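Local coordinates for putative restriction endonuclease domain-containing protein (Anabaena variabilis, PDB 3OT2), which is of unknown function but, as a member of the Uma2 (DUF820) family in the PD-(D/E)XK clan, is probably a restriction-endonuclease-like nuclease, at residues A[82-87]-A[108-113]; A[134-139]-A[149-154]; A[71-76]-A[103-108]. One frame throughout, in Å; residues are numbered along the deposited sequence. Where two conformers were deposited one is given.

Contact 1 of 3, residues A[82-87]-A[108-113]; sequences ISVFIW and WTIEIL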
loop_
_atom_site.group_PDB
_atom_site.type_symbol
_atom_site.label_atom_id
_atom_site.label_comp_id
_atom_site.label_asym_id
_atom_site.label_seq_id
_atom_site.Cartn_x
_atom_site.Cartn_y
_atom_site.Cartn_z
ATOM N N ILE A 82 -11.077 8.997 -9.806
ATOM C CA ILE A 82 -11.191 10.472 -9.864
ATOM C C ILE A 82 -9.823 11.031 -10.186
ATOM O O ILE A 82 -8.848 10.667 -9.545
ATOM C CB ILE A 82 -11.760 11.114 -8.577
ATOM C CG1 ILE A 82 -13.110 10.483 -8.171
ATOM C CG2 ILE A 82 -11.870 12.657 -8.697
ATOM C CD1 ILE A 82 -13.424 10.636 -6.728
ATOM N N SER A 83 -9.765 11.919 -11.184
ATOM C CA SER A 83 -8.570 12.659 -11.580
ATOM C C SER A 83 -8.829 14.139 -11.389
ATOM O O SER A 83 -9.844 14.647 -11.863
ATOM C CB SER A 83 -8.260 12.382 -13.049
ATOM O OG SER A 83 -7.645 11.118 -13.124
ATOM N N VAL A 84 -7.923 14.831 -10.710
ATOM C CA VAL A 84 -8.071 16.269 -10.474
ATOM C C VAL A 84 -6.900 16.985 -11.156
ATOM O O VAL A 84 -5.735 16.635 -10.945
ATOM C CB VAL A 84 -8.205 16.646 -8.965
ATOM C CG1 VAL A 84 -8.657 18.094 -8.808
ATOM C CG2 VAL A 84 -9.179 15.716 -8.231
ATOM N N PHE A 85 -7.224 17.962 -12.014
ATOM C CA PHE A 85 -6.204 18.741 -12.741
ATOM C C PHE A 85 -6.348 20.202 -12.439
ATOM O O PHE A 85 -7.463 20.710 -12.512
ATOM C CB PHE A 85 -6.370 18.550 -14.273
ATOM C CG PHE A 85 -5.970 17.197 -14.802
ATOM C CD1 PHE A 85 -6.870 16.144 -14.810
ATOM C CD2 PHE A 85 -4.698 16.984 -15.322
ATOM C CE1 PHE A 85 -6.497 14.895 -15.295
ATOM C CE2 PHE A 85 -4.335 15.737 -15.832
ATOM C CZ PHE A 85 -5.236 14.702 -15.814
ATOM N N ILE A 86 -5.224 20.900 -12.164
ATOM C CA ILE A 86 -5.224 22.351 -11.960
ATOM C C ILE A 86 -5.577 22.961 -13.333
ATOM O O ILE A 86 -5.355 22.300 -14.370
ATOM C CB ILE A 86 -3.911 22.905 -11.331
ATOM C CG1 ILE A 86 -2.699 22.801 -12.309
ATOM C CG2 ILE A 86 -3.651 22.220 -9.965
ATOM C CD1 ILE A 86 -1.363 23.431 -11.811
ATOM N N TRP A 87 -6.178 24.173 -13.339
ATOM C CA TRP A 87 -6.706 24.773 -14.554
ATOM C C TRP A 87 -5.690 24.875 -15.674
ATOM O O TRP A 87 -6.027 24.497 -16.791
ATOM C CB TRP A 87 -7.308 26.155 -14.280
ATOM C CG TRP A 87 -8.574 26.391 -15.055
ATOM C CD1 TRP A 87 -8.704 27.109 -16.209
ATOM C CD2 TRP A 87 -9.877 25.850 -14.766
ATOM N NE1 TRP A 87 -10.010 27.062 -16.645
ATOM C CE2 TRP A 87 -10.751 26.301 -15.772
ATOM C CE3 TRP A 87 -10.386 25.005 -13.765
ATOM C CZ2 TRP A 87 -12.119 25.967 -15.786
ATOM C CZ3 TRP A 87 -11.738 24.692 -13.773
ATOM C CH2 TRP A 87 -12.593 25.188 -14.764
ATOM N N TRP A 108 -3.877 15.415 -8.823
ATOM C CA TRP A 108 -4.361 14.684 -7.666
ATOM C C TRP A 108 -5.172 13.479 -8.152
ATOM O O TRP A 108 -6.148 13.647 -8.894
ATOM C CB TRP A 108 -5.189 15.641 -6.781
ATOM C CG TRP A 108 -5.810 15.076 -5.528
ATOM C CD1 TRP A 108 -5.456 13.936 -4.852
ATOM C CD2 TRP A 108 -6.820 15.721 -4.738
ATOM N NE1 TRP A 108 -6.243 13.798 -3.726
ATOM C CE2 TRP A 108 -7.070 14.897 -3.621
ATOM C CE3 TRP A 108 -7.566 16.919 -4.883
ATOM C CZ2 TRP A 108 -8.035 15.229 -2.653
ATOM C CZ3 TRP A 108 -8.509 17.249 -3.913
ATOM C CH2 TRP A 108 -8.751 16.404 -2.830
ATOM N N THR A 109 -4.722 12.263 -7.789
ATOM C CA THR A 109 -5.418 11.040 -8.187
ATOM C C THR A 109 -6.114 10.446 -6.966
ATOM O O THR A 109 -5.528 10.385 -5.892
ATOM C CB THR A 109 -4.491 10.025 -8.911
ATOM O OG1 THR A 109 -5.275 8.905 -9.317
ATOM C CG2 THR A 109 -3.352 9.482 -8.027
ATOM N N ILE A 110 -7.366 10.022 -7.130
ATOM C CA ILE A 110 -8.116 9.395 -6.040
ATOM C C ILE A 110 -8.620 8.045 -6.516
ATOM O O ILE A 110 -9.296 7.962 -7.536
ATOM C CB ILE A 110 -9.263 10.286 -5.504
ATOM C CG1 ILE A 110 -8.720 11.644 -4.989
ATOM C CG2 ILE A 110 -10.067 9.552 -4.425
ATOM C CD1 ILE A 110 -9.704 12.712 -4.979
ATOM N N GLU A 111 -8.250 6.987 -5.778
ATOM C CA GLU A 111 -8.657 5.621 -6.049
ATOM C C GLU A 111 -9.458 5.122 -4.884
ATOM O O GLU A 111 -9.076 5.331 -3.733
ATOM C CB GLU A 111 -7.443 4.712 -6.301
ATOM C CG GLU A 111 -6.597 5.146 -7.494
ATOM C CD GLU A 111 -7.143 4.796 -8.872
ATOM O OE1 GLU A 111 -8.345 4.460 -9.003
ATOM O OE2 GLU A 111 -6.360 4.886 -9.837
ATOM N N ILE A 112 -10.574 4.487 -5.170
ATOM C CA ILE A 112 -11.433 3.957 -4.115
ATOM C C ILE A 112 -11.525 2.459 -4.300
ATOM O O ILE A 112 -11.925 1.998 -5.370
ATOM C CB ILE A 112 -12.832 4.642 -4.125
ATOM C CG1 ILE A 112 -12.701 6.177 -4.019
ATOM C CG2 ILE A 112 -13.726 4.103 -3.004
ATOM C CD1 ILE A 112 -13.719 6.915 -4.913
ATOM N N LEU A 113 -11.152 1.700 -3.259
ATOM C CA LEU A 113 -11.245 0.241 -3.311
ATOM C C LEU A 113 -12.680 -0.237 -3.340
ATOM O O LEU A 113 -13.584 0.405 -2.802
ATOM C CB LEU A 113 -10.527 -0.411 -2.118
ATOM C CG LEU A 113 -9.018 -0.166 -1.997
ATOM C CD1 LEU A 113 -8.496 -0.864 -0.767
ATOM C CD2 LEU A 113 -8.275 -0.635 -3.266
#
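Ile82 and Ile110 face each other as an antiparallel hydrogen-bonded pair, and Val84 with Trp108 repeats the pattern. All four donors are used within the strand pair. Ile82 N gives to Ile110 O at 3.1 Å, and Ile110 N returns a straighter bond to Ile82 O at 2.9 Å (168° at the hydrogen). In the second ring Val84 N reaches Trp108 O at 2.8 Å, while Trp108 N meets Val84 O at 3.1 Å. Between them, Ser83 and Thr109 form the non-hydrogen-bonded pair; their main chains bond outward, Ser83 to Phe66 and Thr109 to Met136 and Trp138. Further along, Ile112 N is taken by Asp81 OD2, and Glu111 OE1 accepts from Asp81 N. Ile82, Val84, Trp108 and Ile110 make one largely apolar face; Ser83, Thr109 and Glu111 lie on the other. CB of Val84 lies 3.9 Å from CB of Trp108. With its CG anti to the backbone N (chi1 179°), Trp108 also brings CE3 to 3.9 Å from Val84 CG2. Ile82 and Ile110 rest on helix 40-57. Backbone bonds thus serve the paired residues, and the Asp81 side chain Ile112 N, in what are probably central strands of a PD-(D/E)XK fold, whose acidic residues would lie at the Asp81/Glu111 end.

Contact 2 of 3, residues A[134-139]-A[149-154]; sequences TQMGWL and VYRPQQ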
loop_
_atom_site.group_PDB
_atom_site.type_symbol
_atom_site.label_atom_id
_atom_site.label_comp_id
_atom_site.label_asym_id
_atom_site.label_seq_id
_atom_site.Cartn_x
_atom_site.Cartn_y
_atom_site.Cartn_z
ATOM N N THR A 134 2.370 13.779 -10.521
ATOM C CA THR A 134 1.188 13.936 -9.664
ATOM C C THR A 134 1.632 14.491 -8.303
ATOM O O THR A 134 2.652 14.070 -7.760
ATOM C CB THR A 134 0.431 12.617 -9.572
ATOM O OG1 THR A 134 -0.031 12.287 -10.886
ATOM C CG2 THR A 134 -0.760 12.667 -8.612
ATOM N N GLN A 135 0.880 15.474 -7.779
ATOM C CA GLN A 135 1.198 16.089 -6.495
ATOM C C GLN A 135 0.772 15.195 -5.360
ATOM O O GLN A 135 1.447 15.156 -4.341
ATOM C CB GLN A 135 0.510 17.463 -6.329
ATOM C CG GLN A 135 0.713 18.447 -7.487
ATOM C CD GLN A 135 -0.005 19.760 -7.239
ATOM O OE1 GLN A 135 -0.180 20.214 -6.090
ATOM N NE2 GLN A 135 -0.397 20.438 -8.328
HETATM N N MSE A 136 -0.383 14.539 -5.485
HETATM C CA MSE A 136 -0.897 13.710 -4.395
HETATM C C MSE A 136 -1.746 12.568 -4.905
HETATM O O MSE A 136 -2.494 12.713 -5.871
HETATM C CB MSE A 136 -1.745 14.569 -3.411
HETATM C CG MSE A 136 -2.257 13.756 -2.196
HETATM SE SE MSE A 136 -3.237 14.850 -0.932
HETATM C CE MSE A 136 -1.742 15.759 -0.074
ATOM N N GLY A 137 -1.655 11.451 -4.200
ATOM C CA GLY A 137 -2.507 10.298 -4.420
ATOM C C GLY A 137 -3.280 9.993 -3.156
ATOM O O GLY A 137 -2.749 10.130 -2.052
ATOM N N TRP A 138 -4.561 9.638 -3.308
ATOM C CA TRP A 138 -5.411 9.143 -2.235
ATOM C C TRP A 138 -5.832 7.728 -2.541
ATOM O O TRP A 138 -6.350 7.472 -3.632
ATOM C CB TRP A 138 -6.709 9.979 -2.086
ATOM C CG TRP A 138 -6.666 11.206 -1.214
ATOM C CD1 TRP A 138 -5.572 11.860 -0.733
ATOM C CD2 TRP A 138 -7.804 11.969 -0.812
ATOM N NE1 TRP A 138 -5.962 12.948 0.013
ATOM C CE2 TRP A 138 -7.335 13.031 -0.010
ATOM C CE3 TRP A 138 -9.193 11.817 -1.002
ATOM C CZ2 TRP A 138 -8.205 13.946 0.604
ATOM C CZ3 TRP A 138 -10.054 12.716 -0.391
ATOM C CH2 TRP A 138 -9.560 13.770 0.399
ATOM N N LEU A 139 -5.643 6.819 -1.589
ATOM C CA LEU A 139 -6.155 5.459 -1.703
ATOM C C LEU A 139 -7.178 5.320 -0.587
ATOM O O LEU A 139 -6.813 5.286 0.592
ATOM C CB LEU A 139 -5.062 4.365 -1.653
ATOM C CG LEU A 139 -5.580 2.907 -1.626
ATOM C CD1 LEU A 139 -6.571 2.637 -2.738
ATOM C CD2 LEU A 139 -4.442 1.929 -1.699
ATOM N N VAL A 149 -2.418 8.395 2.048
ATOM C CA VAL A 149 -2.019 9.614 1.335
ATOM C C VAL A 149 -0.596 9.423 0.805
ATOM O O VAL A 149 0.332 9.142 1.571
ATOM C CB VAL A 149 -2.161 10.871 2.229
ATOM C CG1 VAL A 149 -1.496 12.090 1.577
ATOM C CG2 VAL A 149 -3.634 11.163 2.526
ATOM N N TYR A 150 -0.435 9.616 -0.506
ATOM C CA TYR A 150 0.820 9.470 -1.223
ATOM C C TYR A 150 1.314 10.819 -1.770
ATOM O O TYR A 150 0.580 11.470 -2.492
ATOM C CB TYR A 150 0.603 8.505 -2.399
ATOM C CG TYR A 150 0.312 7.080 -1.993
ATOM C CD1 TYR A 150 -0.985 6.667 -1.696
ATOM C CD2 TYR A 150 1.329 6.135 -1.931
ATOM C CE1 TYR A 150 -1.257 5.346 -1.341
ATOM C CE2 TYR A 150 1.067 4.812 -1.572
ATOM C CZ TYR A 150 -0.224 4.427 -1.265
ATOM O OH TYR A 150 -0.456 3.125 -0.909
ATOM N N ARG A 151 2.551 11.212 -1.419
ATOM C CA ARG A 151 3.203 12.433 -1.895
ATOM C C ARG A 151 4.554 12.054 -2.488
ATOM O O ARG A 151 5.146 11.061 -2.028
ATOM C CB ARG A 151 3.378 13.454 -0.764
ATOM C CG ARG A 151 2.087 14.048 -0.217
ATOM C CD ARG A 151 2.476 14.886 0.967
ATOM N NE ARG A 151 1.467 15.843 1.375
ATOM C CZ ARG A 151 0.853 15.851 2.558
ATOM N NH1 ARG A 151 1.088 14.887 3.445
ATOM N NH2 ARG A 151 0.000 16.819 2.863
ATOM N N PRO A 152 5.067 12.767 -3.519
ATOM C CA PRO A 152 6.360 12.360 -4.095
ATOM C C PRO A 152 7.483 12.356 -3.067
ATOM O O PRO A 152 7.591 13.274 -2.257
ATOM C CB PRO A 152 6.618 13.420 -5.179
ATOM C CG PRO A 152 5.311 13.979 -5.485
ATOM C CD PRO A 152 4.546 13.971 -4.217
ATOM N N GLN A 153 8.279 11.274 -3.078
ATOM C CA GLN A 153 9.456 11.058 -2.238
ATOM C C GLN A 153 9.130 11.111 -0.729
ATOM O O GLN A 153 10.012 11.372 0.081
ATOM C CB GLN A 153 10.577 12.069 -2.584
ATOM C CG GLN A 153 11.357 11.742 -3.853
ATOM C CD GLN A 153 10.617 12.155 -5.096
ATOM O OE1 GLN A 153 10.375 13.345 -5.346
ATOM N NE2 GLN A 153 10.226 11.174 -5.893
ATOM N N GLN A 154 7.894 10.813 -0.351
ATOM C CA GLN A 154 7.518 10.799 1.067
ATOM C C GLN A 154 6.914 9.463 1.416
ATOM O O GLN A 154 6.211 8.892 0.598
ATOM C CB GLN A 154 6.510 11.932 1.368
ATOM C CG GLN A 154 7.165 13.323 1.448
ATOM C CD GLN A 154 6.192 14.411 1.866
ATOM O OE1 GLN A 154 6.078 15.459 1.212
ATOM N NE2 GLN A 154 5.474 14.207 2.980
#
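Gly137 and Tyr150 exchange two nearly straight backbone hydrogen bonds: Gly137 N to Tyr150 O, 2.8 Å and 165° at the hydrogen, and Tyr150 N to Gly137 O, also 2.8 Å, at 172°. Tyr150 O has a second, softer visitor, the CA-H of selenomethionine Met136, with CA 3.3 Å away. The Tyr150 ring turns its edge to the opposite strand, and Gly137 O lies in its plane there. In one of its two conformers Arg151 salt-bridges through NH1 to Glu157, and the CE methyl of Met136 sits over a face of its guanidinium; the alternative makes both less certain. The extended Met136 chain bends only at its end (chi3 -76°), which also carries CE to 4.0 Å from Val149 CG1. The other branch, Val149 CG2, runs alongside Trp138 and comes 3.9 Å from its CD1. Shortening Val149 to an alanine would probably open a gap between the Met136 methyl and the Trp138 indole, leaving both without this shared neighbour. Pro152 CD closes the end against Gln135 O at 3.3 Å. Strand 136-141 lies between strands 108-112 and 146-150, with Tyr150 packed on helix 119-131 and Trp138 set edge-to-face on Trp108.

Contact 3 of 3, residues A[71-76]-A[103-108]; sequences CTFGDH and LIAPDW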
loop_
_atom_site.group_PDB
_atom_site.type_symbol
_atom_site.label_atom_id
_atom_site.label_comp_id
_atom_site.label_asym_id
_atom_site.label_seq_id
_atom_site.Cartn_x
_atom_site.Cartn_y
_atom_site.Cartn_z
ATOM N N CYS A 71 -6.071 8.685 -18.505
ATOM C CA CYS A 71 -4.802 9.397 -18.443
ATOM C C CYS A 71 -3.724 8.491 -18.995
ATOM O O CYS A 71 -3.494 7.410 -18.446
ATOM C CB CYS A 71 -4.501 9.851 -17.018
ATOM S SG CYS A 71 -5.678 11.078 -16.386
ATOM N N THR A 72 -3.106 8.898 -20.118
ATOM C CA THR A 72 -2.080 8.106 -20.798
ATOM C C THR A 72 -0.735 8.818 -20.696
ATOM O O THR A 72 -0.562 9.884 -21.281
ATOM C CB THR A 72 -2.493 7.834 -22.254
ATOM O OG1 THR A 72 -3.773 7.211 -22.247
ATOM C CG2 THR A 72 -1.488 6.938 -23.011
ATOM N N PHE A 73 0.231 8.203 -19.986
ATOM C CA PHE A 73 1.561 8.777 -19.786
ATOM C C PHE A 73 2.510 7.696 -19.274
ATOM O O PHE A 73 2.062 6.698 -18.704
ATOM C CB PHE A 73 1.498 9.969 -18.791
ATOM C CG PHE A 73 0.909 9.596 -17.448
ATOM C CD1 PHE A 73 -0.464 9.661 -17.231
ATOM C CD2 PHE A 73 1.719 9.132 -16.421
ATOM C CE1 PHE A 73 -1.010 9.293 -16.004
ATOM C CE2 PHE A 73 1.173 8.779 -15.183
ATOM C CZ PHE A 73 -0.185 8.852 -14.990
ATOM N N GLY A 74 3.805 7.918 -19.471
ATOM C CA GLY A 74 4.876 7.022 -19.037
ATOM C C GLY A 74 4.710 5.572 -19.444
ATOM O O GLY A 74 4.998 4.678 -18.642
ATOM N N ASP A 75 4.231 5.341 -20.688
ATOM C CA ASP A 75 3.987 4.034 -21.327
ATOM C C ASP A 75 2.787 3.270 -20.696
ATOM O O ASP A 75 2.607 2.068 -20.951
ATOM C CB ASP A 75 5.254 3.151 -21.350
ATOM C CG ASP A 75 5.205 1.994 -22.335
ATOM O OD1 ASP A 75 4.802 2.220 -23.502
ATOM O OD2 ASP A 75 5.545 0.851 -21.931
ATOM N N HIS A 76 1.941 3.975 -19.920
ATOM C CA HIS A 76 0.743 3.392 -19.307
ATOM C C HIS A 76 -0.482 4.168 -19.729
ATOM O O HIS A 76 -0.376 5.362 -20.013
ATOM C CB HIS A 76 0.826 3.401 -17.754
ATOM C CG HIS A 76 1.861 2.495 -17.134
ATOM N ND1 HIS A 76 1.835 2.206 -15.775
ATOM C CD2 HIS A 76 2.936 1.875 -17.688
ATOM C CE1 HIS A 76 2.887 1.429 -15.553
ATOM N NE2 HIS A 76 3.583 1.212 -16.671
ATOM N N LEU A 103 -2.845 13.341 -22.096
ATOM C CA LEU A 103 -1.561 12.645 -22.197
ATOM C C LEU A 103 -0.630 13.004 -21.029
ATOM O O LEU A 103 0.596 12.915 -21.145
ATOM C CB LEU A 103 -0.893 12.949 -23.558
ATOM C CG LEU A 103 -1.658 12.485 -24.809
ATOM C CD1 LEU A 103 -1.034 13.064 -26.067
ATOM C CD2 LEU A 103 -1.719 10.966 -24.894
ATOM N N ILE A 104 -1.222 13.358 -19.879
ATOM C CA ILE A 104 -0.481 13.801 -18.697
ATOM C C ILE A 104 -1.064 13.185 -17.418
ATOM O O ILE A 104 -2.206 12.737 -17.402
ATOM C CB ILE A 104 -0.463 15.365 -18.609
ATOM C CG1 ILE A 104 -1.887 15.967 -18.695
ATOM C CG2 ILE A 104 0.492 16.000 -19.662
ATOM C CD1 ILE A 104 -2.001 17.336 -18.118
ATOM N N ALA A 105 -0.268 13.183 -16.348
ATOM C CA ALA A 105 -0.659 12.664 -15.050
ATOM C C ALA A 105 -1.580 13.668 -14.331
ATOM O O ALA A 105 -1.349 14.874 -14.462
ATOM C CB ALA A 105 0.578 12.370 -14.211
ATOM N N PRO A 106 -2.595 13.217 -13.546
ATOM C CA PRO A 106 -3.424 14.193 -12.796
ATOM C C PRO A 106 -2.605 14.928 -11.741
ATOM O O PRO A 106 -1.574 14.424 -11.317
ATOM C CB PRO A 106 -4.503 13.326 -12.116
ATOM C CG PRO A 106 -4.371 11.955 -12.708
ATOM C CD PRO A 106 -2.974 11.824 -13.235
ATOM N N ASP A 107 -3.066 16.088 -11.276
ATOM C CA ASP A 107 -2.383 16.758 -10.165
ATOM C C ASP A 107 -2.697 16.016 -8.874
ATOM O O ASP A 107 -1.886 15.957 -7.956
ATOM C CB ASP A 107 -2.841 18.224 -10.076
ATOM C CG ASP A 107 -2.205 19.031 -11.168
ATOM O OD1 ASP A 107 -1.015 19.391 -11.013
ATOM O OD2 ASP A 107 -2.846 19.185 -12.241
ATOM N N TRP A 108 -3.877 15.415 -8.823
ATOM C CA TRP A 108 -4.361 14.684 -7.666
ATOM C C TRP A 108 -5.172 13.479 -8.152
ATOM O O TRP A 108 -6.148 13.647 -8.894
ATOM C CB TRP A 108 -5.189 15.641 -6.781
ATOM C CG TRP A 108 -5.810 15.076 -5.528
ATOM C CD1 TRP A 108 -5.456 13.936 -4.852
ATOM C CD2 TRP A 108 -6.820 15.721 -4.738
ATOM N NE1 TRP A 108 -6.243 13.798 -3.726
ATOM C CE2 TRP A 108 -7.070 14.897 -3.621
ATOM C CE3 TRP A 108 -7.566 16.919 -4.883
ATOM C CZ2 TRP A 108 -8.035 15.229 -2.653
ATOM C CZ3 TRP A 108 -8.509 17.249 -3.913
ATOM C CH2 TRP A 108 -8.751 16.404 -2.830
#
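Phe73 reaches Ala105 through its first torsion: CG stands between the backbone N and the carbonyl carbon (chi1 57°), which swings the ring across the 103-106 chain. There the Ala105 methyl sits almost squarely over the ring, CB being 3.7 Å from the centroid of Phe73 and 13° off its normal, a clear CH-pi contact. Ala105 CA also lies over that face, 3.5 Å from Phe73 CE1. The Cys71 thiol is turned beside its own backbone N (chi1 -65°), and its SG meets Pro106 CG at 4.0 Å. The two backbones come together at Thr72 and Leu103, where Leu103 CA approaches Thr72 O at 3.1 Å, a CA-H...O contact; the backbone hydrogen bond of Thr72 goes to Phe102, just before. Ile104 O is buried against the Phe73 ring, 3.5 Å from CD1, and finds no hydrogen-bond partner. The neighbouring type I' turn, Phe73 to His76, is closed by its own backbone bonds, and Phe73 O accepts from His128 NE2, whose ring meets that of Phe73 nearly parallel. Thr72 OG1 bonds to Ser77 OG. Between these two segments, therefore, the hold is mainly aromatic and aliphatic packing, at the price of one buried carbonyl left without a donor.

In the fold
Contact 1 sits at the centre of the chain, and the other two lie against it, their centres each about 11 Å from its own. Contact 2 continues the sheet: strand 136-141 runs parallel to 108-112, with Thr109 O to Trp138 N and Glu111 N to Trp138 O both 2.9 Å. Contact 3 shares Trp108 with contact 1, and a classic beta bulge sets Asp107 and Trp108 against Val84, with Asp107 OD2 2.9 Å from Ile86 N. Thr134 OG1 ties contact 2 to Pro106 O at 2.7 Å. Bound 1,4-butanediol lies about 6 Å from the Thr72 side chain. Pro80-Asp81 and Glu111, at contact 1, are consistent with the acidic part of the PD-(D/E)XK pattern, though Leu113 stands where its lysine would be.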